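Long-range contacts in mandelate racemase/muconate lactonizing enzyme family protein (Roseovarius nubinhibens ISM, PDB 3U4F), which binds magnesium in an enolase-superfamily active site and probably acts as a hydro-lyase: residues L85-T89 / L100-M104; G120-A124 / V363-W369; K142-P147 / E180-R184; V189-R193 / L221-F227; L262-R266 / R292-M296. One frame throughout, in Å; residues are numbered along the deposited sequence.

Contact 1 (L85-T89 / L100-M104)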
# COMPACT_ATOMS: atom_id res chain seq x y z
N LEU A 85 -13.06 11.57 0.27
CA LEU A 85 -11.92 10.71 -0.03
C LEU A 85 -11.01 10.49 1.18
O LEU A 85 -10.53 9.37 1.42
CB LEU A 85 -11.12 11.28 -1.22
CG LEU A 85 -11.88 11.29 -2.54
CD1 LEU A 85 -11.17 12.21 -3.56
CD2 LEU A 85 -12.06 9.85 -3.11
N ASP A 86 -10.72 11.56 1.94
CA ASP A 86 -9.91 11.43 3.14
C ASP A 86 -10.57 10.46 4.10
O ASP A 86 -9.91 9.64 4.72
CB ASP A 86 -9.75 12.79 3.83
CG ASP A 86 -8.65 13.63 3.22
OD1 ASP A 86 -7.84 13.11 2.41
OD2 ASP A 86 -8.57 14.83 3.54
N LEU A 87 -11.88 10.56 4.22
CA LEU A 87 -12.63 9.67 5.09
C LEU A 87 -12.51 8.22 4.71
O LEU A 87 -12.33 7.37 5.57
CB LEU A 87 -14.09 10.08 5.10
CG LEU A 87 -14.36 11.30 5.98
CD1 LEU A 87 -15.87 11.57 5.98
CD2 LEU A 87 -13.87 11.10 7.43
N VAL A 88 -12.60 7.93 3.41
CA VAL A 88 -12.33 6.57 2.92
C VAL A 88 -10.98 6.08 3.41
O VAL A 88 -10.88 4.98 3.96
CB VAL A 88 -12.39 6.49 1.36
CG1 VAL A 88 -11.99 5.10 0.88
CG2 VAL A 88 -13.81 6.85 0.83
N THR A 89 -9.91 6.86 3.21
CA THR A 89 -8.57 6.44 3.65
C THR A 89 -8.48 6.26 5.17
O THR A 89 -7.70 5.44 5.64
CB THR A 89 -7.41 7.39 3.21
OG1 THR A 89 -7.55 8.66 3.85
CG2 THR A 89 -7.43 7.60 1.70
N LEU A 100 -6.40 0.37 -2.58
CA LEU A 100 -7.46 1.24 -2.13
C LEU A 100 -7.51 2.51 -3.00
O LEU A 100 -8.60 2.98 -3.34
CB LEU A 100 -7.29 1.60 -0.66
CG LEU A 100 -8.49 2.37 -0.03
CD1 LEU A 100 -9.71 1.48 0.17
CD2 LEU A 100 -8.08 3.01 1.33
N ARG A 101 -6.34 3.06 -3.30
CA ARG A 101 -6.25 4.27 -4.07
C ARG A 101 -6.61 4.07 -5.54
O ARG A 101 -7.29 4.92 -6.14
CB ARG A 101 -4.89 4.96 -3.79
CG ARG A 101 -4.90 5.52 -2.34
CD ARG A 101 -3.62 5.33 -1.57
NE ARG A 101 -3.76 5.78 -0.18
CZ ARG A 101 -4.16 4.99 0.83
NH1 ARG A 101 -4.45 3.70 0.62
NH2 ARG A 101 -4.28 5.49 2.05
N ARG A 102 -6.21 2.94 -6.12
CA ARG A 102 -6.59 2.63 -7.50
C ARG A 102 -8.12 2.57 -7.62
O ARG A 102 -8.69 2.98 -8.65
CB ARG A 102 -6.00 1.28 -7.95
CG ARG A 102 -4.45 1.27 -8.10
CD ARG A 102 -3.97 -0.17 -8.19
NE ARG A 102 -2.51 -0.29 -8.34
CZ ARG A 102 -1.91 -0.66 -9.47
NH1 ARG A 102 -2.61 -0.93 -10.59
NH2 ARG A 102 -0.60 -0.72 -9.50
N ALA A 103 -8.77 2.07 -6.56
CA ALA A 103 -10.23 1.91 -6.54
C ALA A 103 -10.90 3.29 -6.38
O ALA A 103 -11.82 3.65 -7.12
CB ALA A 103 -10.62 0.96 -5.36
N MSE A 104 -10.41 4.06 -5.43
CA MSE A 104 -10.96 5.39 -5.18
C MSE A 104 -10.90 6.26 -6.45
O MSE A 104 -11.79 7.08 -6.72
CB MSE A 104 -10.11 6.06 -4.10
CG MSE A 104 -10.50 5.71 -2.66
SE MSE A 104 -8.97 6.15 -1.44
CE MSE A 104 -8.82 8.06 -1.81
O HOH W 1 -5.74 3.94 4.14

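Contact 2 (G120-A124 / V363-W369)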
# COMPACT_ATOMS: atom_id res chain seq x y z
N GLY A 120 -22.19 20.85 -18.76
CA GLY A 120 -21.96 20.95 -20.21
C GLY A 120 -20.54 21.41 -20.52
O GLY A 120 -20.31 22.16 -21.49
N LYS A 121 -19.57 20.98 -19.71
CA LYS A 121 -18.21 21.52 -19.85
C LYS A 121 -17.18 20.40 -19.72
O LYS A 121 -17.39 19.48 -18.93
CB LYS A 121 -17.92 22.57 -18.76
CG LYS A 121 -18.73 23.90 -18.92
CD LYS A 121 -18.56 24.73 -17.67
CE LYS A 121 -19.17 26.12 -17.81
NZ LYS A 121 -19.00 26.79 -16.48
N PRO A 122 -16.06 20.49 -20.45
CA PRO A 122 -15.02 19.47 -20.22
C PRO A 122 -14.47 19.56 -18.81
O PRO A 122 -14.45 20.64 -18.19
CB PRO A 122 -13.92 19.83 -21.23
CG PRO A 122 -14.11 21.32 -21.46
CD PRO A 122 -15.61 21.55 -21.37
N VAL A 123 -14.01 18.43 -18.29
CA VAL A 123 -13.41 18.48 -16.96
C VAL A 123 -12.31 19.56 -16.86
O VAL A 123 -12.25 20.29 -15.89
CB VAL A 123 -12.91 17.07 -16.53
CG1 VAL A 123 -12.16 17.17 -15.23
CG2 VAL A 123 -14.12 16.11 -16.35
N ALA A 124 -11.49 19.70 -17.90
CA ALA A 124 -10.42 20.72 -17.90
C ALA A 124 -10.92 22.12 -17.50
O ALA A 124 -10.22 22.89 -16.81
CB ALA A 124 -9.81 20.79 -19.28
N VAL A 363 -7.59 18.29 -26.17
CA VAL A 363 -8.80 18.18 -25.40
C VAL A 363 -9.86 19.07 -26.07
O VAL A 363 -9.64 20.28 -26.24
CB VAL A 363 -8.56 18.60 -23.94
CG1 VAL A 363 -9.89 18.78 -23.15
CG2 VAL A 363 -7.63 17.58 -23.26
N THR A 364 -10.98 18.46 -26.45
CA THR A 364 -12.11 19.21 -27.02
C THR A 364 -13.05 19.78 -25.97
O THR A 364 -12.90 19.54 -24.77
CB THR A 364 -12.94 18.34 -27.99
OG1 THR A 364 -13.67 17.38 -27.24
CG2 THR A 364 -12.07 17.62 -29.02
N GLU A 365 -14.04 20.56 -26.42
CA GLU A 365 -15.05 21.09 -25.52
C GLU A 365 -16.15 20.05 -25.10
O GLU A 365 -17.12 20.41 -24.40
CB GLU A 365 -15.66 22.36 -26.17
CG GLU A 365 -16.16 22.22 -27.66
CD GLU A 365 -15.30 21.32 -28.60
OE1 GLU A 365 -14.31 21.75 -29.25
OE2 GLU A 365 -15.67 20.13 -28.70
N ALA A 366 -16.01 18.79 -25.50
CA ALA A 366 -17.02 17.78 -25.15
C ALA A 366 -17.17 17.71 -23.63
O ALA A 366 -16.17 17.76 -22.90
CB ALA A 366 -16.67 16.41 -25.75
N PRO A 367 -18.42 17.60 -23.13
CA PRO A 367 -18.63 17.65 -21.67
C PRO A 367 -18.05 16.42 -20.92
O PRO A 367 -18.06 15.30 -21.43
CB PRO A 367 -20.14 17.68 -21.54
CG PRO A 367 -20.61 18.27 -22.86
CD PRO A 367 -19.70 17.66 -23.87
N GLY A 368 -17.56 16.64 -19.70
CA GLY A 368 -16.95 15.55 -18.92
C GLY A 368 -15.65 15.17 -19.59
O GLY A 368 -14.91 16.06 -20.04
N TRP A 369 -15.37 13.87 -19.65
CA TRP A 369 -14.20 13.36 -20.36
C TRP A 369 -14.43 13.31 -21.88
O TRP A 369 -13.48 13.18 -22.64
CB TRP A 369 -13.81 11.96 -19.86
CG TRP A 369 -13.58 11.89 -18.39
CD1 TRP A 369 -14.21 11.08 -17.49
CD2 TRP A 369 -12.64 12.66 -17.64
NE1 TRP A 369 -13.75 11.31 -16.21
CE2 TRP A 369 -12.77 12.26 -16.27
CE3 TRP A 369 -11.70 13.64 -17.98
CZ2 TRP A 369 -11.99 12.82 -15.25
CZ3 TRP A 369 -10.92 14.20 -16.95
CH2 TRP A 369 -11.06 13.78 -15.61

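Contact 3 (K142-P147 / E180-R184)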
# COMPACT_ATOMS: atom_id res chain seq x y z
N LYS A 142 9.84 0.02 -23.76
CA LYS A 142 10.63 -1.21 -23.93
C LYS A 142 12.09 -1.10 -23.53
O LYS A 142 12.73 -0.09 -23.79
CB LYS A 142 10.55 -1.67 -25.39
CG LYS A 142 9.18 -2.23 -25.81
CD LYS A 142 9.24 -2.81 -27.21
CE LYS A 142 8.01 -3.65 -27.53
NZ LYS A 142 8.14 -4.45 -28.79
N ARG A 143 12.62 -2.15 -22.91
CA ARG A 143 14.07 -2.32 -22.77
C ARG A 143 14.64 -3.43 -23.65
O ARG A 143 15.87 -3.49 -23.85
CB ARG A 143 14.48 -2.61 -21.32
CG ARG A 143 14.60 -1.36 -20.49
CD ARG A 143 14.63 -1.67 -19.00
NE ARG A 143 14.79 -0.43 -18.27
CZ ARG A 143 13.77 0.27 -17.79
NH1 ARG A 143 12.52 -0.19 -17.93
NH2 ARG A 143 14.00 1.42 -17.19
N ASP A 144 13.77 -4.29 -24.19
CA ASP A 144 14.26 -5.36 -25.07
C ASP A 144 14.69 -4.89 -26.47
O ASP A 144 15.46 -5.58 -27.18
CB ASP A 144 13.31 -6.59 -25.09
CG ASP A 144 11.90 -6.25 -25.54
OD1 ASP A 144 11.38 -5.16 -25.23
OD2 ASP A 144 11.28 -7.13 -26.19
N ILE A 145 14.31 -3.68 -26.82
CA ILE A 145 14.61 -3.09 -28.11
C ILE A 145 16.07 -2.58 -28.17
O ILE A 145 16.56 -2.01 -27.20
CB ILE A 145 13.57 -1.95 -28.40
CG1 ILE A 145 13.62 -1.50 -29.86
CG2 ILE A 145 13.69 -0.78 -27.38
CD1 ILE A 145 12.42 -0.61 -30.28
N THR A 146 16.74 -2.76 -29.30
CA THR A 146 18.11 -2.26 -29.46
C THR A 146 18.06 -0.74 -29.58
O THR A 146 17.06 -0.20 -30.05
CB THR A 146 18.83 -2.85 -30.72
OG1 THR A 146 18.17 -2.39 -31.92
CG2 THR A 146 18.83 -4.38 -30.69
N PRO A 147 19.14 -0.04 -29.16
CA PRO A 147 19.15 1.39 -29.42
C PRO A 147 18.93 1.74 -30.89
O PRO A 147 18.23 2.72 -31.17
CB PRO A 147 20.53 1.83 -28.93
CG PRO A 147 20.77 0.92 -27.74
CD PRO A 147 20.29 -0.43 -28.31
N GLU A 180 20.21 -3.72 -18.74
CA GLU A 180 19.38 -4.73 -19.41
C GLU A 180 20.29 -5.79 -20.05
O GLU A 180 20.01 -6.99 -19.99
CB GLU A 180 18.49 -4.09 -20.49
CG GLU A 180 17.47 -5.05 -21.14
CD GLU A 180 16.33 -5.47 -20.20
OE1 GLU A 180 16.26 -4.99 -19.04
OE2 GLU A 180 15.51 -6.30 -20.62
N TRP A 181 21.35 -5.31 -20.68
CA TRP A 181 22.49 -6.11 -21.12
C TRP A 181 23.73 -5.19 -21.09
O TRP A 181 23.59 -3.96 -21.18
CB TRP A 181 22.24 -6.73 -22.51
CG TRP A 181 22.10 -5.76 -23.69
CD1 TRP A 181 23.10 -5.06 -24.31
CD2 TRP A 181 20.89 -5.43 -24.39
NE1 TRP A 181 22.60 -4.30 -25.34
CE2 TRP A 181 21.25 -4.51 -25.42
CE3 TRP A 181 19.55 -5.81 -24.26
CZ2 TRP A 181 20.29 -3.96 -26.31
CZ3 TRP A 181 18.60 -5.28 -25.15
CH2 TRP A 181 18.97 -4.36 -26.16
N PRO A 182 24.94 -5.76 -20.96
CA PRO A 182 26.11 -4.88 -20.82
C PRO A 182 26.24 -3.88 -21.94
O PRO A 182 26.11 -4.25 -23.12
CB PRO A 182 27.30 -5.86 -20.84
CG PRO A 182 26.70 -7.14 -20.30
CD PRO A 182 25.31 -7.19 -20.90
N GLY A 183 26.41 -2.61 -21.58
CA GLY A 183 26.59 -1.54 -22.57
C GLY A 183 25.37 -0.90 -23.22
O GLY A 183 25.51 0.08 -23.96
N ARG A 184 24.18 -1.45 -23.00
CA ARG A 184 22.97 -0.89 -23.65
C ARG A 184 22.77 0.59 -23.33
O ARG A 184 22.57 1.39 -24.24
CB ARG A 184 21.70 -1.67 -23.30
CG ARG A 184 20.48 -1.23 -24.13
CD ARG A 184 19.16 -1.89 -23.70
NE ARG A 184 18.04 -1.41 -24.54
CZ ARG A 184 17.33 -0.32 -24.29
NH1 ARG A 184 17.60 0.41 -23.20
NH2 ARG A 184 16.33 0.04 -25.10
O HOH W 2 14.43 2.08 -24.65

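Contact 4 (V189-R193 / L221-F227)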
# COMPACT_ATOMS: atom_id res chain seq x y z
N VAL A 189 22.17 6.47 -25.12
CA VAL A 189 22.24 7.91 -24.87
C VAL A 189 22.86 8.64 -26.08
O VAL A 189 22.17 9.46 -26.68
CB VAL A 189 22.95 8.23 -23.51
CG1 VAL A 189 23.13 9.74 -23.32
CG2 VAL A 189 22.12 7.63 -22.37
N PRO A 190 24.12 8.32 -26.46
CA PRO A 190 24.69 9.00 -27.64
C PRO A 190 23.93 8.69 -28.93
O PRO A 190 23.84 9.56 -29.81
CB PRO A 190 26.14 8.45 -27.70
CG PRO A 190 26.04 7.09 -27.06
CD PRO A 190 25.12 7.40 -25.87
N THR A 191 23.36 7.49 -29.03
CA THR A 191 22.62 7.08 -30.24
C THR A 191 21.36 7.91 -30.49
O THR A 191 21.09 8.31 -31.64
CB THR A 191 22.23 5.61 -30.18
OG1 THR A 191 23.40 4.81 -30.27
CG2 THR A 191 21.30 5.24 -31.33
N MSE A 192 20.60 8.17 -29.44
CA MSE A 192 19.42 9.02 -29.58
C MSE A 192 19.77 10.45 -30.00
O MSE A 192 19.12 11.01 -30.85
CB MSE A 192 18.58 9.05 -28.30
CG MSE A 192 17.95 7.69 -27.96
SE MSE A 192 16.80 6.94 -29.38
CE MSE A 192 15.48 8.35 -29.48
N ARG A 193 20.79 11.04 -29.38
CA ARG A 193 21.14 12.39 -29.74
C ARG A 193 21.68 12.48 -31.17
O ARG A 193 21.35 13.42 -31.91
CB ARG A 193 22.13 13.00 -28.75
CG ARG A 193 22.58 14.45 -29.09
CD ARG A 193 21.40 15.45 -29.28
NE ARG A 193 20.58 15.65 -28.07
CZ ARG A 193 19.32 16.09 -28.05
NH1 ARG A 193 18.67 16.38 -29.18
NH2 ARG A 193 18.69 16.25 -26.89
N LEU A 221 26.66 11.71 -18.44
CA LEU A 221 26.56 11.30 -19.84
C LEU A 221 25.31 11.93 -20.50
O LEU A 221 25.35 12.38 -21.64
CB LEU A 221 26.51 9.77 -19.94
CG LEU A 221 26.41 9.10 -21.32
CD1 LEU A 221 27.67 9.38 -22.18
CD2 LEU A 221 26.22 7.59 -21.17
N LEU A 222 24.19 11.92 -19.78
CA LEU A 222 22.94 12.51 -20.29
C LEU A 222 23.14 14.01 -20.56
O LEU A 222 22.73 14.54 -21.60
CB LEU A 222 21.82 12.33 -19.25
CG LEU A 222 21.37 10.90 -18.97
CD1 LEU A 222 20.35 10.89 -17.83
CD2 LEU A 222 20.81 10.27 -20.21
N GLN A 223 23.77 14.68 -19.61
CA GLN A 223 24.10 16.10 -19.75
C GLN A 223 25.02 16.36 -20.95
O GLN A 223 24.75 17.29 -21.71
CB GLN A 223 24.71 16.63 -18.46
CG GLN A 223 23.68 16.77 -17.33
CD GLN A 223 24.29 17.09 -15.98
OE1 GLN A 223 25.52 17.02 -15.79
NE2 GLN A 223 23.45 17.44 -15.04
N ASP A 224 26.06 15.53 -21.11
CA ASP A 224 26.97 15.62 -22.30
C ASP A 224 26.22 15.48 -23.64
O ASP A 224 26.59 16.09 -24.66
CB ASP A 224 28.06 14.54 -22.25
CG ASP A 224 29.06 14.73 -21.11
OD1 ASP A 224 29.09 15.79 -20.45
OD2 ASP A 224 29.82 13.77 -20.89
N HIS A 225 25.14 14.70 -23.63
CA HIS A 225 24.36 14.52 -24.86
C HIS A 225 23.05 15.29 -24.90
O HIS A 225 22.21 15.02 -25.74
CB HIS A 225 24.19 13.04 -25.18
CG HIS A 225 25.48 12.38 -25.57
ND1 HIS A 225 26.36 11.87 -24.63
CD2 HIS A 225 26.06 12.19 -26.77
CE1 HIS A 225 27.41 11.37 -25.25
NE2 HIS A 225 27.26 11.55 -26.55
N GLY A 226 22.89 16.26 -24.02
CA GLY A 226 21.77 17.17 -24.11
C GLY A 226 20.41 16.58 -23.79
O GLY A 226 19.38 17.13 -24.20
N PHE A 227 20.37 15.48 -23.03
CA PHE A 227 19.09 15.05 -22.45
C PHE A 227 18.56 16.08 -21.44
O PHE A 227 19.34 16.82 -20.81
CB PHE A 227 19.19 13.66 -21.80
CG PHE A 227 19.09 12.52 -22.77
CD1 PHE A 227 20.05 12.33 -23.79
CD2 PHE A 227 18.06 11.57 -22.62
CE1 PHE A 227 19.97 11.22 -24.66
CE2 PHE A 227 17.96 10.47 -23.48
CZ PHE A 227 18.92 10.29 -24.50

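Contact 5 (L262-R266 / R292-M296)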
# COMPACT_ATOMS: atom_id res chain seq x y z
N LEU A 262 -0.12 10.57 0.31
CA LEU A 262 0.00 12.03 0.37
C LEU A 262 1.06 12.52 1.36
O LEU A 262 1.65 13.59 1.17
CB LEU A 262 -1.34 12.73 0.63
CG LEU A 262 -2.42 12.62 -0.45
CD1 LEU A 262 -3.73 13.21 0.01
CD2 LEU A 262 -1.99 13.27 -1.79
N THR A 263 1.30 11.75 2.42
CA THR A 263 2.37 12.11 3.36
C THR A 263 3.76 11.95 2.77
O THR A 263 4.65 12.82 2.96
CB THR A 263 2.26 11.32 4.69
OG1 THR A 263 0.92 11.41 5.13
CG2 THR A 263 3.16 11.95 5.76
N THR A 264 3.95 10.90 1.99
CA THR A 264 5.21 10.75 1.28
C THR A 264 5.39 11.86 0.25
O THR A 264 6.48 12.39 0.10
CB THR A 264 5.27 9.41 0.62
OG1 THR A 264 5.07 8.42 1.64
CG2 THR A 264 6.60 9.21 -0.09
N TRP A 265 4.32 12.20 -0.45
CA TRP A 265 4.39 13.33 -1.37
C TRP A 265 4.85 14.62 -0.67
O TRP A 265 5.71 15.36 -1.19
CB TRP A 265 3.03 13.52 -2.06
CG TRP A 265 2.91 12.73 -3.33
CD1 TRP A 265 2.12 11.64 -3.55
CD2 TRP A 265 3.64 12.95 -4.54
NE1 TRP A 265 2.28 11.19 -4.84
CE2 TRP A 265 3.22 11.96 -5.47
CE3 TRP A 265 4.62 13.88 -4.94
CZ2 TRP A 265 3.73 11.88 -6.78
CZ3 TRP A 265 5.14 13.78 -6.22
CH2 TRP A 265 4.68 12.79 -7.14
N ARG A 266 4.29 14.90 0.50
CA ARG A 266 4.66 16.09 1.24
C ARG A 266 6.14 16.05 1.59
O ARG A 266 6.84 17.06 1.43
CB ARG A 266 3.83 16.29 2.50
CG ARG A 266 4.17 17.65 3.18
CD ARG A 266 3.27 18.00 4.34
NE ARG A 266 2.91 16.84 5.16
CZ ARG A 266 3.71 16.23 6.03
NH1 ARG A 266 4.95 16.65 6.23
NH2 ARG A 266 3.24 15.20 6.72
N ARG A 292 -4.19 18.06 -5.17
CA ARG A 292 -3.49 18.29 -3.91
C ARG A 292 -1.97 18.21 -4.07
O ARG A 292 -1.24 19.07 -3.57
CB ARG A 292 -3.99 17.35 -2.79
CG ARG A 292 -5.43 17.62 -2.40
CD ARG A 292 -5.90 16.63 -1.31
NE ARG A 292 -5.08 16.76 -0.09
CZ ARG A 292 -5.31 16.10 1.04
NH1 ARG A 292 -6.34 15.24 1.09
NH2 ARG A 292 -4.51 16.27 2.11
N VAL A 293 -1.49 17.19 -4.78
CA VAL A 293 -0.07 17.08 -5.09
C VAL A 293 0.41 18.24 -5.97
O VAL A 293 1.46 18.84 -5.71
CB VAL A 293 0.26 15.71 -5.70
CG1 VAL A 293 1.70 15.67 -6.25
CG2 VAL A 293 0.07 14.63 -4.65
N ALA A 294 -0.35 18.57 -7.01
CA ALA A 294 0.00 19.70 -7.87
C ALA A 294 0.11 20.98 -7.07
O ALA A 294 1.01 21.80 -7.31
CB ALA A 294 -1.04 19.89 -8.99
N ARG A 295 -0.82 21.19 -6.12
CA ARG A 295 -0.77 22.41 -5.28
C ARG A 295 0.45 22.45 -4.35
O ARG A 295 1.06 23.50 -4.18
CB ARG A 295 -2.05 22.62 -4.48
CG ARG A 295 -3.23 23.11 -5.33
CD ARG A 295 -4.51 23.18 -4.48
NE ARG A 295 -5.67 22.77 -5.29
CZ ARG A 295 -6.48 21.74 -5.02
NH1 ARG A 295 -6.30 20.99 -3.94
NH2 ARG A 295 -7.49 21.48 -5.84
N MSE A 296 0.79 21.30 -3.73
CA MSE A 296 2.04 21.22 -2.95
C MSE A 296 3.26 21.56 -3.81
O MSE A 296 4.15 22.34 -3.39
CB MSE A 296 2.24 19.81 -2.38
CG MSE A 296 1.18 19.36 -1.39
SE MSE A 296 1.73 17.55 -0.80
CE MSE A 296 -0.03 16.64 -0.82

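Contact 1 (L85-T89 / L100-M104)
Met-104, present as selenomethionine, lies across the gap between helices 81-91 and 98-119 and meets three residues of the facing turn. Its CB points toward the partner helix, and with CG set beside the backbone N (chi1 -85°) the chain runs into the groove. CG packs on Val-88 CG1 at 3.9 Å. SE then comes to 3.8 Å from Thr-89 CG2, the methionine chain passing crosswise over the threonine. A bend at the last torsion turns CE back toward Leu-85, where it rests 3.9 Å from Leu-85 CD2 and also touches the carbonyl O of that residue, while staying against Thr-89 CG2 as well. Polar chemistry is left to the margin: Thr-89 OG1 bonds back to Asp-86 O at 2.7 Å, while one water links Thr-89 O to Arg-101 NH2, lying in the plane of the guanidinium. Arg-101 NH1 is held by Gly-97 O. The pair shows how a long, flexible side chain can fill the space between near-antiparallel helices whose short axes stay 11.3 Å apart. Helix 58-73 packs against Val-88 and Leu-100, and helix 287-299 of the barrel meets Leu-85, Thr-89 and Met-104.

Contact 2 (G120-A124 / V363-W369)
The backbones of Pro-122 and Gly-368 form a single beta bridge, with Gly-368 N donating to Lys-121 O at 2.9 Å and Val-123 N to Gly-368 O at 3.1 Å. Two CA-H...O contacts accompany these bonds, from Pro-367 CA to Lys-121 O and from Pro-122 CA to Gly-368 O. The bridge thus engages the N-terminus of the short helix 123-126, for which Pro-122 is the N-cap residue. Around it, the Pro-122 ring lies against the carbonyl oxygens of Thr-364 and Glu-365, and Pro-367 packs over Gly-120, the C-prime residue of the Schellman motif that ends the preceding helix. Val-123 meets Trp-369 over one face of the indole: CG2 stands 3.7 Å from the centroid of the six-membered ring and only 7° off its normal, a CH-pi contact. CG1, anti to the backbone N (chi1 173°), reaches CH2 of the same ring at 3.6 Å. Replacing Trp-369 by an alanine would probably leave Val-123 without its aromatic platform and Thr-109 O without the indole N-H. A loop following strand 360-363 is in this way tied to the start of helix 123-126, between helix 98-119, which presents Trp-112, and helix 313-322, which presents Phe-317 and His-320 to the indole.

Contact 3 (K142-P147 / E180-R184)
Lys-142 and Arg-184 are joined through a water where two loops of the TIM barrel, each running from a strand to the next helix, come together beside the active site: the water donates to Lys-142 O and accepts from Arg-184 NH2. The amine of Lys-142 forms a salt bridge with Asp-340. Arg-143 lays CB against Glu-180 CD at 3.6 Å, the glutamate chain passing crosswise to that of the arginine. Its extended chain then leads away from Glu-180, NH2 bonding to Ala-170 O, and passes about 5 Å (side chain to side chain) from Asp-205, a magnesium ligand. The carbonyl of Arg-143 lies over one face of the Arg-184 guanidinium, and Asp-144 O sits at the edge of the Trp-181 indole, near CZ3. Ile-145 supplies the central acceptor through its backbone O, while its CG2 packs on Arg-184 NH2. Thr-146 is the N-cap of helix 147-161, its OG1 bonded to Asp-149 N. Pro-147 closes the segment with CD 4.1 Å from Trp-181 CZ2. Arg-184 reaches all this from the end of a type II turn, its chain extended from CG, anti to the backbone N (chi1 -171°), out to NE. Side-on, NE and NH2 both donate to Ile-145 O, at 3.1 and 2.9 Å, with that oxygen only 3° out of the guanidinium plane.

Contact 4 (V189-R193 / L221-F227)
Pro-190 lies over one face of the His-225 imidazole, its CA 3.9 Å from the ring centroid in a CH-pi contact and its CB 3.5 Å from NE2. The ring is fixed in turn by its other nitrogen: ND1 donates to Leu-221 O at 3.2 Å, with the acceptor nearly in the ring plane. Leu-221 O also takes the backbone N-H of His-225, and the two donors approach from opposite faces of the carbonyl plane. Beside the proline, Val-189 points into the partner segment and divides its two methyls. CG1, anti to the backbone N (chi1 175°), touches Leu-221 CG and reaches Phe-227 CE1 at 3.7 Å; CG2 turns to Leu-222 CD2.

These are neighbouring outer helices of a TIM barrel, 184-196 and 212-224, and strand 201-205 lies beneath them: Leu-202 meets Met-192 and Phe-227, while Ile-204 meets Leu-222. Helix 212-224 ends in a Schellman motif with Gly-226 as the C-prime residue, where the backbone turns and presents consecutive carbonyls to the other helix. Arg-193 takes up both. Its chain, bent at chi2 and chi3, curls over His-225 O, and NE donates to that oxygen at 2.9 Å along a nearly straight path (166°), in the guanidinium plane. NH2 donates to Gly-226 O at the same distance but less directly, standing well above the plane of that carbonyl. The remaining terminal nitrogen, NH1, bonds to Gly-197 O and Ala-200 O, in the turn that leads to strand 201-205.

Contact 5 (L262-R266 / R292-M296)
Val-293 presses both methyls on one face of the Trp-265 indole, joining two outer helices of the TIM barrel, 262-270 and 287-299, that run nearly parallel (14° between short axes). CG2 stands 3.8 Å from the centroid of the five-membered ring, 14° off its normal, in a CH-pi contact. CG1, set anti to the backbone N (chi1 170°), lies over the benzene part, 3.7 Å from Trp-265 CE3. Leu-262 shares the same valine through CD2, which also touches the methyl of Met-296. That residue, a selenomethionine, bends at its last torsion: SE lies against the backbone of Arg-266, 3.9 Å from its CA, and CE turns back to Leu-262.

Beyond this apolar shell, polar partners hold the larger groups in place. The indole N-H of Trp-265 bonds to Asp-259 O, and Leu-284 of the short helix 281-284 packs on both Trp-265 and Val-293. A leucine in place of Trp-265 would probably leave Asp-259 O without its donor and Val-293 without the flat face on which its methyls rest. Arg-266 turns outward to a salt bridge with Glu-238 of the second subunit. Arg-292 also forms a salt bridge, to Asp-86 of the N-terminal domain, and its side chain runs crosswise to that of Leu-262. Leu-262 CD1 sits over the centre of the flat guanidinium, 3.5 Å from Arg-292 CZ.

Overall arrangement
Contacts 1 and 5 lie 15 Å apart, centre to centre, and join directly through the salt bridge between Asp-86 and Arg-292, so the N-terminal domain and the barrel meet there; both also touch the second subunit. Each is helix-on-helix packing dominated by apolar side chains, contact 1 the more buried. Contacts 3 and 4 form a second pair on another side of the barrel, sharing helix 184-196 and touching through Pro-147 and Thr-191. Both are partly buried, and in each an arginine grips backbone oxygen, one carbonyl in contact 3 and two in contact 4. Contact 2, also partly buried, relies instead on backbone-to-backbone bonds and closes a long loop of chain containing contacts 3, 4 and 5.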